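Side-chain contacts in AB hydrolase-1 domain-containing protein (Parabacteroides distasonis, PDB 4Q34), which is probably an esterase of the alpha/beta hydrolase family, expected to cleave ester bonds in a substrate that has not been identified: residues F58-T61 with W62-P66; E70-Q73 with N74-R78; T136-Q139 with Y140-M144; E126-Q129 with F130-K134; A106-E109 with E110-N114. All blocks are in the same frame, centred on the assembly; numbering follows the deposited sequence.

Every contact is local, so none nests in or crosses another; along the chain they follow in series. Contact 1 (58-66) turns the loop behind strand 49-52, and contact 2 (70-78) starts helix 72-78, the helical arm of a beta-alpha-beta unit; the backbones of W62 and Q73 are hydrogen-bonded between them. Contact 5 (106-114) opens helix 109-115, contact 4 (126-134) bends the loop before helix 134-142, and contact 3 (136-144) runs along that helix. Contact 3 packs against contacts 1, 4 and 5, through Q143, Y140 and F141 respectively; contact 2 is joined through contact 1. Contacts 1, 2, 3 and 5 also touch the second subunit.

Contact 1: residues F58-T61 with W62-P66; sequences FSKT and WETTP
A short 3-10 turn carries the backbone across this contact, with W62 N bonded to S59 O at 3.0 Å and E63 N to K60 O at 3.0 Å. S59 OG donates to E63 OE2 at 2.7 Å, reaching it from above the carboxylate plane; the same OE2 is also hydrogen-bonded to a glycerol. A small hydroxyl suits this spot: with chi1 at 62° it is tucked between the backbone N and carbonyl carbon of S59, where the extended E63 chain meets it. T61 lies alongside W62 and sets its methyl CG2 over one face of the indole, a CH-pi contact 3.9 Å from the centroid of the five-membered ring, while T61 OG1 returns to F58 O. The turn belongs to the loop between strand 49-52 and helix 72-78 of the alpha/beta hydrolase fold, and W62 packs there on F51 and L85. K60 crosses E63 at about a right angle, and its bent chain brings NZ to T64 O at 2.7 Å. One water accepts from K60 NZ at 2.6 Å; another bridges T61 O and E63 O. On the second subunit, S13 O accepts from K60 NZ, and S13 OG and Y35 OH bond E63 OE1.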
# COMPACT_ATOMS: atom_id res chain seq x y z
N PHE A 58 5.04 0.29 -7.26
CA PHE A 58 3.64 0.31 -6.80
C PHE A 58 3.13 1.73 -6.89
O PHE A 58 3.66 2.56 -7.66
CB PHE A 58 3.49 -0.41 -5.43
CG PHE A 58 4.19 0.25 -4.27
CD1 PHE A 58 5.56 0.07 -4.04
CD2 PHE A 58 3.49 1.08 -3.37
CE1 PHE A 58 6.21 0.64 -2.94
CE2 PHE A 58 4.16 1.66 -2.29
CZ PHE A 58 5.52 1.50 -2.10
N SER A 59 2.06 2.01 -6.16
CA SER A 59 1.47 3.34 -6.19
C SER A 59 2.47 4.45 -5.87
O SER A 59 2.24 5.58 -6.29
CB SER A 59 0.31 3.39 -5.19
OG SER A 59 0.75 3.16 -3.87
N LYS A 60 3.51 4.16 -5.08
CA LYS A 60 4.55 5.13 -4.73
C LYS A 60 5.19 5.85 -5.93
O LYS A 60 5.63 6.99 -5.79
CB LYS A 60 5.60 4.40 -3.87
CG LYS A 60 6.75 5.19 -3.30
CD LYS A 60 6.41 6.48 -2.64
CE LYS A 60 7.30 6.79 -1.45
NZ LYS A 60 7.95 8.08 -1.57
N THR A 61 5.15 5.21 -7.10
CA THR A 61 5.50 5.84 -8.37
C THR A 61 5.00 7.26 -8.46
O THR A 61 5.67 8.12 -8.93
CB THR A 61 4.92 5.05 -9.54
OG1 THR A 61 5.45 3.71 -9.50
CG2 THR A 61 5.25 5.70 -10.87
N TRP A 62 3.77 7.45 -8.02
CA TRP A 62 3.03 8.69 -8.16
C TRP A 62 2.87 9.49 -6.88
O TRP A 62 2.19 10.52 -6.90
CB TRP A 62 1.59 8.32 -8.64
CG TRP A 62 1.54 7.37 -9.76
CD1 TRP A 62 1.25 6.04 -9.69
CD2 TRP A 62 1.76 7.67 -11.14
NE1 TRP A 62 1.32 5.49 -10.94
CE2 TRP A 62 1.64 6.46 -11.85
CE3 TRP A 62 2.09 8.84 -11.84
CZ2 TRP A 62 1.76 6.41 -13.25
CZ3 TRP A 62 2.18 8.80 -13.22
CH2 TRP A 62 2.06 7.59 -13.91
N GLU A 63 3.43 9.01 -5.77
CA GLU A 63 3.30 9.65 -4.48
C GLU A 63 4.52 10.58 -4.23
O GLU A 63 5.09 11.14 -5.15
CB GLU A 63 3.15 8.59 -3.38
CG GLU A 63 1.97 7.68 -3.61
CD GLU A 63 1.90 6.44 -2.69
OE1 GLU A 63 2.78 6.29 -1.81
OE2 GLU A 63 0.93 5.63 -2.84
N THR A 64 4.92 10.75 -2.98
CA THR A 64 6.09 11.55 -2.67
C THR A 64 7.28 11.07 -3.47
O THR A 64 7.52 9.85 -3.61
CB THR A 64 6.41 11.52 -1.15
OG1 THR A 64 5.21 11.83 -0.40
CG2 THR A 64 7.48 12.49 -0.79
N THR A 65 8.02 12.02 -4.02
CA THR A 65 9.22 11.71 -4.80
C THR A 65 10.29 11.15 -3.87
O THR A 65 10.26 11.34 -2.64
CB THR A 65 9.73 12.96 -5.55
OG1 THR A 65 10.37 13.89 -4.64
CG2 THR A 65 8.62 13.64 -6.30
N PRO A 66 11.32 10.49 -4.43
CA PRO A 66 12.30 9.92 -3.52
C PRO A 66 13.07 10.94 -2.64
O PRO A 66 13.51 10.61 -1.53
CB PRO A 66 13.25 9.15 -4.43
CG PRO A 66 12.73 9.24 -5.80
CD PRO A 66 11.51 10.13 -5.84
O HOH W 1 10.07 9.12 -0.38
O HOH W 2 6.09 10.55 -7.60

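Contact 2: residues E70-Q73 with N74-R78; sequences EGFQ and NIFLR
E70 and R78, eight residues apart, form a salt bridge from just before helix 72-78 to its last residue, gripped end-on: R78 NH1 meets E70 OE1 at 2.6 Å and R78 NH2 meets E70 OE2 at 2.9 Å. The two planes are nearly coplanar, 22° apart, and both oxygens use their syn lone pairs. Arginine is long enough to reach back over that span, a bend at chi3 (-70°) folding its otherwise extended chain toward E70. Among the other side-chain hydrogen bonds, N74 ND2 donates to E70 OE2 at 2.9 Å, in its own amide plane but above that of the carboxylate. N74 OD1 shares a water with Q73 OE1 and is also bonded by Q11 of the second subunit. Main-chain bonds start helix 72-78 after the N-cap G71, whose carbonyl takes I75 N at 2.9 Å. In the aromatic packing, F76 points its edge, through CE2, over the centre of the F72 face, a T-shaped pair with centroids 5.0 Å apart, while I75 CD1 sits at the rim of F72. Two donors on E70 OE2 and one on OE1 hold the carboxylate against rotation and probably stabilise its negative charge just ahead of the helix.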
# COMPACT_ATOMS: atom_id res chain seq x y z
N GLU A 70 6.38 16.74 -3.46
CA GLU A 70 5.07 16.22 -3.84
C GLU A 70 5.11 15.57 -5.20
O GLU A 70 5.79 16.06 -6.13
CB GLU A 70 4.05 17.37 -3.88
CG GLU A 70 3.73 17.91 -2.50
CD GLU A 70 2.50 18.78 -2.60
OE1 GLU A 70 2.38 19.51 -3.62
OE2 GLU A 70 1.62 18.66 -1.74
N GLY A 71 4.37 14.46 -5.33
CA GLY A 71 4.12 13.82 -6.58
C GLY A 71 2.74 14.11 -7.13
O GLY A 71 1.97 14.96 -6.61
N PHE A 72 2.43 13.39 -8.22
CA PHE A 72 1.19 13.59 -8.95
C PHE A 72 -0.06 13.38 -8.09
O PHE A 72 -1.09 14.01 -8.31
CB PHE A 72 1.14 12.66 -10.19
CG PHE A 72 1.87 13.19 -11.39
CD1 PHE A 72 2.78 14.25 -11.29
CD2 PHE A 72 1.63 12.67 -12.65
CE1 PHE A 72 3.45 14.72 -12.42
CE2 PHE A 72 2.29 13.13 -13.78
CZ PHE A 72 3.19 14.18 -13.66
N GLN A 73 0.03 12.46 -7.12
CA GLN A 73 -1.08 12.25 -6.20
C GLN A 73 -1.57 13.60 -5.59
O GLN A 73 -2.77 13.90 -5.56
CB GLN A 73 -0.69 11.29 -5.09
CG GLN A 73 -1.84 11.04 -4.11
CD GLN A 73 -1.53 9.96 -3.09
OE1 GLN A 73 -0.39 9.75 -2.73
NE2 GLN A 73 -2.55 9.20 -2.68
N ASN A 74 -0.62 14.37 -5.05
CA ASN A 74 -0.90 15.66 -4.45
C ASN A 74 -1.14 16.76 -5.48
O ASN A 74 -2.08 17.58 -5.32
CB ASN A 74 0.23 16.09 -3.53
CG ASN A 74 0.29 15.29 -2.23
OD1 ASN A 74 -0.18 14.14 -2.13
ND2 ASN A 74 0.88 15.90 -1.23
N ILE A 75 -0.31 16.78 -6.51
CA ILE A 75 -0.38 17.84 -7.51
C ILE A 75 -1.73 17.87 -8.23
O ILE A 75 -2.34 18.93 -8.39
CB ILE A 75 0.75 17.68 -8.53
CG1 ILE A 75 2.09 17.95 -7.86
CG2 ILE A 75 0.56 18.63 -9.75
CD1 ILE A 75 3.29 17.48 -8.66
N PHE A 76 -2.22 16.71 -8.67
CA PHE A 76 -3.48 16.67 -9.39
C PHE A 76 -4.70 16.78 -8.49
O PHE A 76 -5.69 17.32 -8.92
CB PHE A 76 -3.53 15.49 -10.37
CG PHE A 76 -2.68 15.77 -11.58
CD1 PHE A 76 -3.16 16.62 -12.58
CD2 PHE A 76 -1.36 15.36 -11.62
CE1 PHE A 76 -2.37 16.96 -13.65
CE2 PHE A 76 -0.53 15.70 -12.71
CZ PHE A 76 -1.04 16.51 -13.71
N LEU A 77 -4.58 16.34 -7.23
CA LEU A 77 -5.64 16.57 -6.25
C LEU A 77 -5.79 18.07 -6.02
O LEU A 77 -6.92 18.58 -5.98
CB LEU A 77 -5.29 15.87 -4.93
CG LEU A 77 -6.35 15.99 -3.84
CD1 LEU A 77 -7.66 15.38 -4.30
CD2 LEU A 77 -5.82 15.33 -2.57
N ARG A 78 -4.67 18.77 -5.91
CA ARG A 78 -4.69 20.24 -5.73
C ARG A 78 -5.33 20.96 -6.92
O ARG A 78 -5.99 22.01 -6.76
CB ARG A 78 -3.28 20.76 -5.46
CG ARG A 78 -3.28 22.22 -5.08
CD ARG A 78 -1.90 22.66 -4.62
NE ARG A 78 -1.57 22.06 -3.33
CZ ARG A 78 -0.64 21.13 -3.15
NH1 ARG A 78 0.12 20.74 -4.16
NH2 ARG A 78 -0.46 20.64 -1.93
O HOH W 3 1.30 11.85 -1.93

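Contact 3: residues T136-Q139 with Y140-M144; sequences TLDQ and YFRQM. With GOL (glycerol), chain H.
R142 lies one helical turn after D138 and reaches back along it. From CB, 3.5 Å from D138 O, the chain continues to CG, which comes within 3.2 Å of the same oxygen, and CD then comes alongside D138 OD1. CG is anti to the carbonyl carbon of R142 (chi1 -64°) and the next bonds are extended, which delivers NE to D138 OD1 at 2.8 Å in a salt bridge; its approach to OD2 is longer and weak. The pairing is oblique: carboxylate and guanidinium planes stand 67° apart, and NE meets OD1 on the syn side but out of the carboxylate plane. At the tip, NH2 donates to O1 of a glycerol, probably from the crystallisation liquor, at 2.9 Å, and that hydroxyl in turn donates to D138 OD1 at 2.7 Å. On the second subunit, T19 O accepts from NH2, and G31 O and H33 ND1 from NH1. On a different side of the helix, branched L137 meets two rings: its CG is 3.5 Å from F141 CE2 and its CD1 4.0 Å from Y140 CD2. The backbone bonds F141 N to L137 O and R142 N to D138 O belong to the same helix. Such i to i+4 pairing of an acid with a base is characteristic of an alpha-helix, here helix 134-142 of the alpha/beta hydrolase chain, which lies against the second subunit.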
# COMPACT_ATOMS: atom_id res chain seq x y z
N THR A 136 17.99 10.06 -0.83
CA THR A 136 17.14 9.99 -2.02
C THR A 136 17.27 8.61 -2.67
O THR A 136 16.27 7.98 -2.99
CB THR A 136 17.48 11.10 -3.04
OG1 THR A 136 17.22 12.38 -2.43
CG2 THR A 136 16.70 10.95 -4.35
N LEU A 137 18.48 8.14 -2.86
CA LEU A 137 18.65 6.83 -3.51
C LEU A 137 18.13 5.69 -2.65
O LEU A 137 17.58 4.76 -3.18
CB LEU A 137 20.11 6.56 -3.88
CG LEU A 137 20.34 5.59 -5.03
CD1 LEU A 137 19.76 6.07 -6.34
CD2 LEU A 137 21.83 5.33 -5.22
N ASP A 138 18.32 5.79 -1.34
CA ASP A 138 17.75 4.84 -0.40
C ASP A 138 16.23 4.74 -0.61
O ASP A 138 15.67 3.64 -0.74
CB ASP A 138 18.05 5.29 1.06
CG ASP A 138 17.46 4.34 2.12
OD1 ASP A 138 17.86 3.17 2.16
OD2 ASP A 138 16.58 4.75 2.92
N GLN A 139 15.56 5.88 -0.64
CA GLN A 139 14.13 5.90 -0.89
C GLN A 139 13.75 5.29 -2.22
O GLN A 139 12.76 4.56 -2.31
CB GLN A 139 13.54 7.32 -0.84
CG GLN A 139 13.45 7.90 0.57
CD GLN A 139 12.61 7.09 1.52
OE1 GLN A 139 11.47 6.78 1.23
NE2 GLN A 139 13.16 6.73 2.65
N TYR A 140 14.53 5.61 -3.24
CA TYR A 140 14.31 5.10 -4.60
C TYR A 140 14.36 3.59 -4.65
O TYR A 140 13.48 2.98 -5.27
CB TYR A 140 15.40 5.63 -5.50
CG TYR A 140 15.15 5.60 -6.99
CD1 TYR A 140 14.02 6.18 -7.58
CD2 TYR A 140 16.15 5.13 -7.83
CE1 TYR A 140 13.88 6.24 -8.95
CE2 TYR A 140 16.02 5.17 -9.21
CZ TYR A 140 14.91 5.75 -9.77
OH TYR A 140 14.81 5.80 -11.14
N PHE A 141 15.35 2.96 -4.00
CA PHE A 141 15.37 1.51 -4.04
C PHE A 141 14.26 0.87 -3.20
O PHE A 141 13.75 -0.18 -3.56
CB PHE A 141 16.70 0.92 -3.66
CG PHE A 141 17.82 1.33 -4.59
CD1 PHE A 141 17.65 1.27 -5.97
CD2 PHE A 141 19.02 1.72 -4.08
CE1 PHE A 141 18.71 1.60 -6.81
CE2 PHE A 141 20.08 2.07 -4.92
CZ PHE A 141 19.90 2.02 -6.28
N ARG A 142 13.87 1.55 -2.13
CA ARG A 142 12.85 1.01 -1.23
C ARG A 142 11.43 1.25 -1.72
O ARG A 142 10.50 0.71 -1.11
CB ARG A 142 13.01 1.60 0.17
CG ARG A 142 14.33 1.17 0.80
CD ARG A 142 14.46 1.66 2.24
NE ARG A 142 15.76 1.40 2.84
CZ ARG A 142 16.18 0.24 3.27
NH1 ARG A 142 15.39 -0.83 3.25
NH2 ARG A 142 17.39 0.14 3.80
N GLN A 143 11.24 2.00 -2.81
CA GLN A 143 9.92 2.05 -3.45
C GLN A 143 9.65 0.88 -4.43
O GLN A 143 8.59 0.80 -5.07
CB GLN A 143 9.67 3.41 -4.11
CG GLN A 143 10.38 3.66 -5.41
CD GLN A 143 10.01 5.02 -6.00
OE1 GLN A 143 10.08 6.04 -5.31
NE2 GLN A 143 9.64 5.04 -7.27
N MSE A 144 10.60 -0.06 -4.51
CA MSE A 144 10.39 -1.29 -5.26
C MSE A 144 9.70 -2.29 -4.36
O MSE A 144 9.90 -2.29 -3.13
CB MSE A 144 11.73 -1.82 -5.74
CG MSE A 144 12.48 -0.84 -6.61
SE MSE A 144 14.22 -1.59 -7.01
CE MSE A 144 14.63 -0.26 -8.41
C1 GOL H . 18.73 2.91 5.07
O1 GOL H . 19.44 2.20 4.07
C2 GOL H . 18.86 2.08 6.32
O2 GOL H . 20.23 1.92 6.69
C3 GOL H . 18.08 2.78 7.41
O3 GOL H . 17.16 1.81 7.90
O HOH W 4 10.61 6.91 -2.99

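Contact 4: residues E126-Q129 with F130-K134; sequences EGVQ and FKRDK
V128 is where the two halves of this loop pack closely, its side chain lying beside that of F130 and pointing the same way, with CG1 4.2 Å from F130 CB. Both are buried, as suits a branched aliphatic group and a phenyl ring turned to the interior. Chi1 of F130, -166°, sends the ring away from 126-129 to meet Y140 edge-to-face on helix 134-142. Between them Q129 is the centre of an inverse gamma turn, in which F130 N is 3.0 Å from V128 O in a weak, bent hydrogen bond. The turn redirects the loop between strand 123-124 and helix 134-142, whose N-cap is D133, and Q129 NE2 fastens it to H294 O. The solvent side is looser. A long arginine suits this exposed side because it can lay its guanidinium against V128: R132 crosses V128 obliquely, with NH1 3.4 Å from V128 CG1. In this conformer NH1 also makes weak hydrogen bonds to V128 O at 3.4 Å and to F130 O at 3.3 Å; with a second conformer present, these contacts are doubtful. Near the guanidinium plane, R132 NH2 lies 3.7 Å from G127 N, beside the exposed E126.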
# COMPACT_ATOMS: atom_id res chain seq x y z
N GLU A 126 25.08 14.05 -16.21
CA GLU A 126 25.11 15.49 -16.13
C GLU A 126 23.75 16.08 -16.45
O GLU A 126 23.12 15.72 -17.46
CB GLU A 126 26.17 16.06 -17.08
CG GLU A 126 26.19 17.58 -17.04
CD GLU A 126 27.48 18.15 -17.54
OE1 GLU A 126 27.80 17.87 -18.72
OE2 GLU A 126 28.15 18.87 -16.77
N GLY A 127 23.31 17.01 -15.60
CA GLY A 127 22.02 17.70 -15.75
C GLY A 127 20.79 16.88 -15.42
O GLY A 127 19.68 17.33 -15.67
N VAL A 128 20.97 15.67 -14.90
CA VAL A 128 19.82 14.80 -14.62
C VAL A 128 18.92 15.47 -13.58
O VAL A 128 19.39 16.07 -12.63
CB VAL A 128 20.23 13.35 -14.21
CG1 VAL A 128 20.85 13.30 -12.81
CG2 VAL A 128 19.07 12.38 -14.34
N GLN A 129 17.60 15.29 -13.75
CA GLN A 129 16.59 15.91 -12.90
C GLN A 129 16.28 14.99 -11.70
O GLN A 129 15.14 14.56 -11.48
CB GLN A 129 15.31 16.14 -13.73
CG GLN A 129 15.43 17.20 -14.81
CD GLN A 129 15.38 18.62 -14.29
OE1 GLN A 129 15.18 18.87 -13.12
NE2 GLN A 129 15.57 19.59 -15.20
N PHE A 130 17.32 14.69 -10.95
CA PHE A 130 17.26 13.72 -9.87
C PHE A 130 18.25 14.20 -8.81
O PHE A 130 19.42 14.60 -9.11
CB PHE A 130 17.57 12.33 -10.43
CG PHE A 130 17.25 11.17 -9.53
CD1 PHE A 130 18.16 10.73 -8.55
CD2 PHE A 130 16.05 10.50 -9.68
CE1 PHE A 130 17.90 9.65 -7.75
CE2 PHE A 130 15.76 9.40 -8.88
CZ PHE A 130 16.67 8.99 -7.91
N LYS A 131 17.80 14.21 -7.57
CA LYS A 131 18.64 14.61 -6.44
C LYS A 131 19.74 13.59 -6.21
O LYS A 131 19.50 12.39 -6.25
CB LYS A 131 17.82 14.85 -5.17
CG LYS A 131 18.55 15.82 -4.24
CD LYS A 131 17.82 16.05 -2.93
CE LYS A 131 18.64 16.94 -1.99
NZ LYS A 131 17.78 17.35 -0.85
N ARG A 132 20.96 14.05 -5.94
CA ARG A 132 22.14 13.18 -5.98
C ARG A 132 22.60 12.66 -4.61
O ARG A 132 23.67 12.09 -4.52
CB ARG A 132 23.32 13.92 -6.66
CG ARG A 132 23.13 14.22 -8.14
CD ARG A 132 23.89 15.49 -8.50
NE ARG A 132 24.25 15.60 -9.91
CZ ARG A 132 23.38 15.69 -10.91
NH1 ARG A 132 22.08 15.64 -10.67
NH2 ARG A 132 23.81 15.80 -12.16
N ASP A 133 21.81 12.84 -3.57
CA ASP A 133 22.23 12.42 -2.20
C ASP A 133 21.88 10.95 -1.91
O ASP A 133 21.05 10.35 -2.60
CB ASP A 133 21.59 13.30 -1.14
CG ASP A 133 20.07 13.16 -1.12
OD1 ASP A 133 19.44 13.52 -2.12
OD2 ASP A 133 19.50 12.69 -0.12
N LYS A 134 22.50 10.41 -0.88
CA LYS A 134 22.28 9.02 -0.50
C LYS A 134 20.88 8.69 -0.02
O LYS A 134 20.41 7.61 -0.29
CB LYS A 134 23.25 8.63 0.63
CG LYS A 134 24.65 8.37 0.16
CD LYS A 134 25.21 7.19 0.96
CE LYS A 134 26.66 6.92 0.63
NZ LYS A 134 27.53 8.07 1.02

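Contact 5: residues A106-E109 with E110-N114; sequences AFDE and EVWFN
The indole of W112 and the carboxylate of D108 stand almost perpendicular, their planes 84° apart, although the two side chains run side by side in the same direction. At the edge of the indole, near its plane, lie E109 CA and a water; the water donates to D108 OD2 at 2.5 Å and accepts a weak bond from W112 NE1 at 3.3 Å. D108 was modelled in two conformers, so its carboxylate contacts hold for one of them and are doubtful. In that conformer, with chi1 at 59°, D108 OD1 comes within 3.2 Å of W112 NE1, and OD2 is also hydrogen-bonded to a glycerol, probably from the crystallisation liquor. D108 occupies the N-cap position of helix 109-115, yet its side chain makes no capping bond, and the first turn is closed by the backbone, W112 N to D108 O at 3.0 Å. Ahead of it, F107 is the centre of an inverse gamma turn. A second water joins F107 O to E110 OE1, 2.7 Å from the latter. The acids suit a surface shared with the second subunit, where R96 forms a salt bridge with E109 and T28 bonds both E109 OE1 and E110 OE2. F113 instead turns inward, its ring meeting W121 and Y124 edge-to-face.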
# COMPACT_ATOMS: atom_id res chain seq x y z
N ALA A 106 17.24 -9.99 -5.34
CA ALA A 106 18.18 -9.95 -6.45
C ALA A 106 19.06 -8.72 -6.31
O ALA A 106 18.55 -7.62 -6.07
CB ALA A 106 17.40 -9.87 -7.77
N PHE A 107 20.35 -8.89 -6.49
CA PHE A 107 21.30 -7.79 -6.36
C PHE A 107 21.46 -7.07 -7.70
O PHE A 107 22.52 -7.13 -8.35
CB PHE A 107 22.64 -8.30 -5.82
CG PHE A 107 22.58 -8.70 -4.39
CD1 PHE A 107 22.20 -9.99 -4.01
CD2 PHE A 107 22.85 -7.77 -3.39
CE1 PHE A 107 22.12 -10.35 -2.67
CE2 PHE A 107 22.79 -8.12 -2.05
CZ PHE A 107 22.42 -9.40 -1.69
N ASP A 108 20.40 -6.38 -8.09
CA ASP A 108 20.40 -5.65 -9.35
C ASP A 108 20.01 -4.19 -9.18
O ASP A 108 19.59 -3.53 -10.13
CB ASP A 108 19.48 -6.32 -10.36
CG ASP A 108 18.07 -6.42 -9.88
OD1 ASP A 108 17.76 -5.83 -8.82
OD2 ASP A 108 17.29 -7.10 -10.56
N GLU A 109 20.20 -3.65 -7.98
CA GLU A 109 19.87 -2.21 -7.78
C GLU A 109 20.68 -1.25 -8.70
O GLU A 109 20.13 -0.28 -9.25
CB GLU A 109 20.09 -1.84 -6.31
CG GLU A 109 19.00 -2.47 -5.45
CD GLU A 109 19.04 -2.10 -3.99
OE1 GLU A 109 20.03 -1.53 -3.47
OE2 GLU A 109 18.03 -2.38 -3.34
N GLU A 110 21.96 -1.56 -8.85
CA GLU A 110 22.82 -0.79 -9.74
C GLU A 110 22.41 -0.87 -11.22
O GLU A 110 22.62 0.08 -12.02
CB GLU A 110 24.29 -1.20 -9.53
CG GLU A 110 24.78 -1.00 -8.10
CD GLU A 110 24.42 -2.11 -7.11
OE1 GLU A 110 23.85 -3.16 -7.52
OE2 GLU A 110 24.75 -1.93 -5.90
N VAL A 111 21.87 -2.02 -11.60
CA VAL A 111 21.30 -2.21 -12.94
C VAL A 111 20.04 -1.36 -13.12
O VAL A 111 19.91 -0.62 -14.10
CB VAL A 111 21.03 -3.69 -13.26
CG1 VAL A 111 20.43 -3.82 -14.65
CG2 VAL A 111 22.31 -4.52 -13.12
N TRP A 112 19.11 -1.41 -12.16
CA TRP A 112 17.97 -0.52 -12.21
C TRP A 112 18.31 0.97 -12.32
O TRP A 112 17.64 1.70 -13.03
CB TRP A 112 17.00 -0.72 -11.03
CG TRP A 112 16.27 -2.03 -11.04
CD1 TRP A 112 16.48 -3.09 -10.21
CD2 TRP A 112 15.18 -2.39 -11.89
NE1 TRP A 112 15.59 -4.12 -10.50
CE2 TRP A 112 14.79 -3.71 -11.53
CE3 TRP A 112 14.50 -1.74 -12.92
CZ2 TRP A 112 13.72 -4.38 -12.16
CZ3 TRP A 112 13.43 -2.40 -13.55
CH2 TRP A 112 13.07 -3.71 -13.17
N PHE A 113 19.35 1.42 -11.63
CA PHE A 113 19.81 2.82 -11.73
C PHE A 113 20.06 3.18 -13.19
O PHE A 113 19.62 4.20 -13.68
CB PHE A 113 21.07 2.94 -10.88
CG PHE A 113 21.71 4.29 -10.84
CD1 PHE A 113 22.62 4.68 -11.80
CD2 PHE A 113 21.47 5.15 -9.76
CE1 PHE A 113 23.26 5.92 -11.71
CE2 PHE A 113 22.12 6.37 -9.67
CZ PHE A 113 23.01 6.75 -10.64
N ASN A 114 20.79 2.31 -13.88
CA ASN A 114 21.03 2.50 -15.32
C ASN A 114 19.78 2.39 -16.17
O ASN A 114 19.54 3.22 -17.02
CB ASN A 114 22.03 1.46 -15.81
CG ASN A 114 23.42 1.70 -15.30
OD1 ASN A 114 23.63 2.34 -14.28
ND2 ASN A 114 24.40 1.18 -16.02
O HOH W 5 23.65 -4.92 -9.61
O HOH W 6 14.95 -7.27 -9.76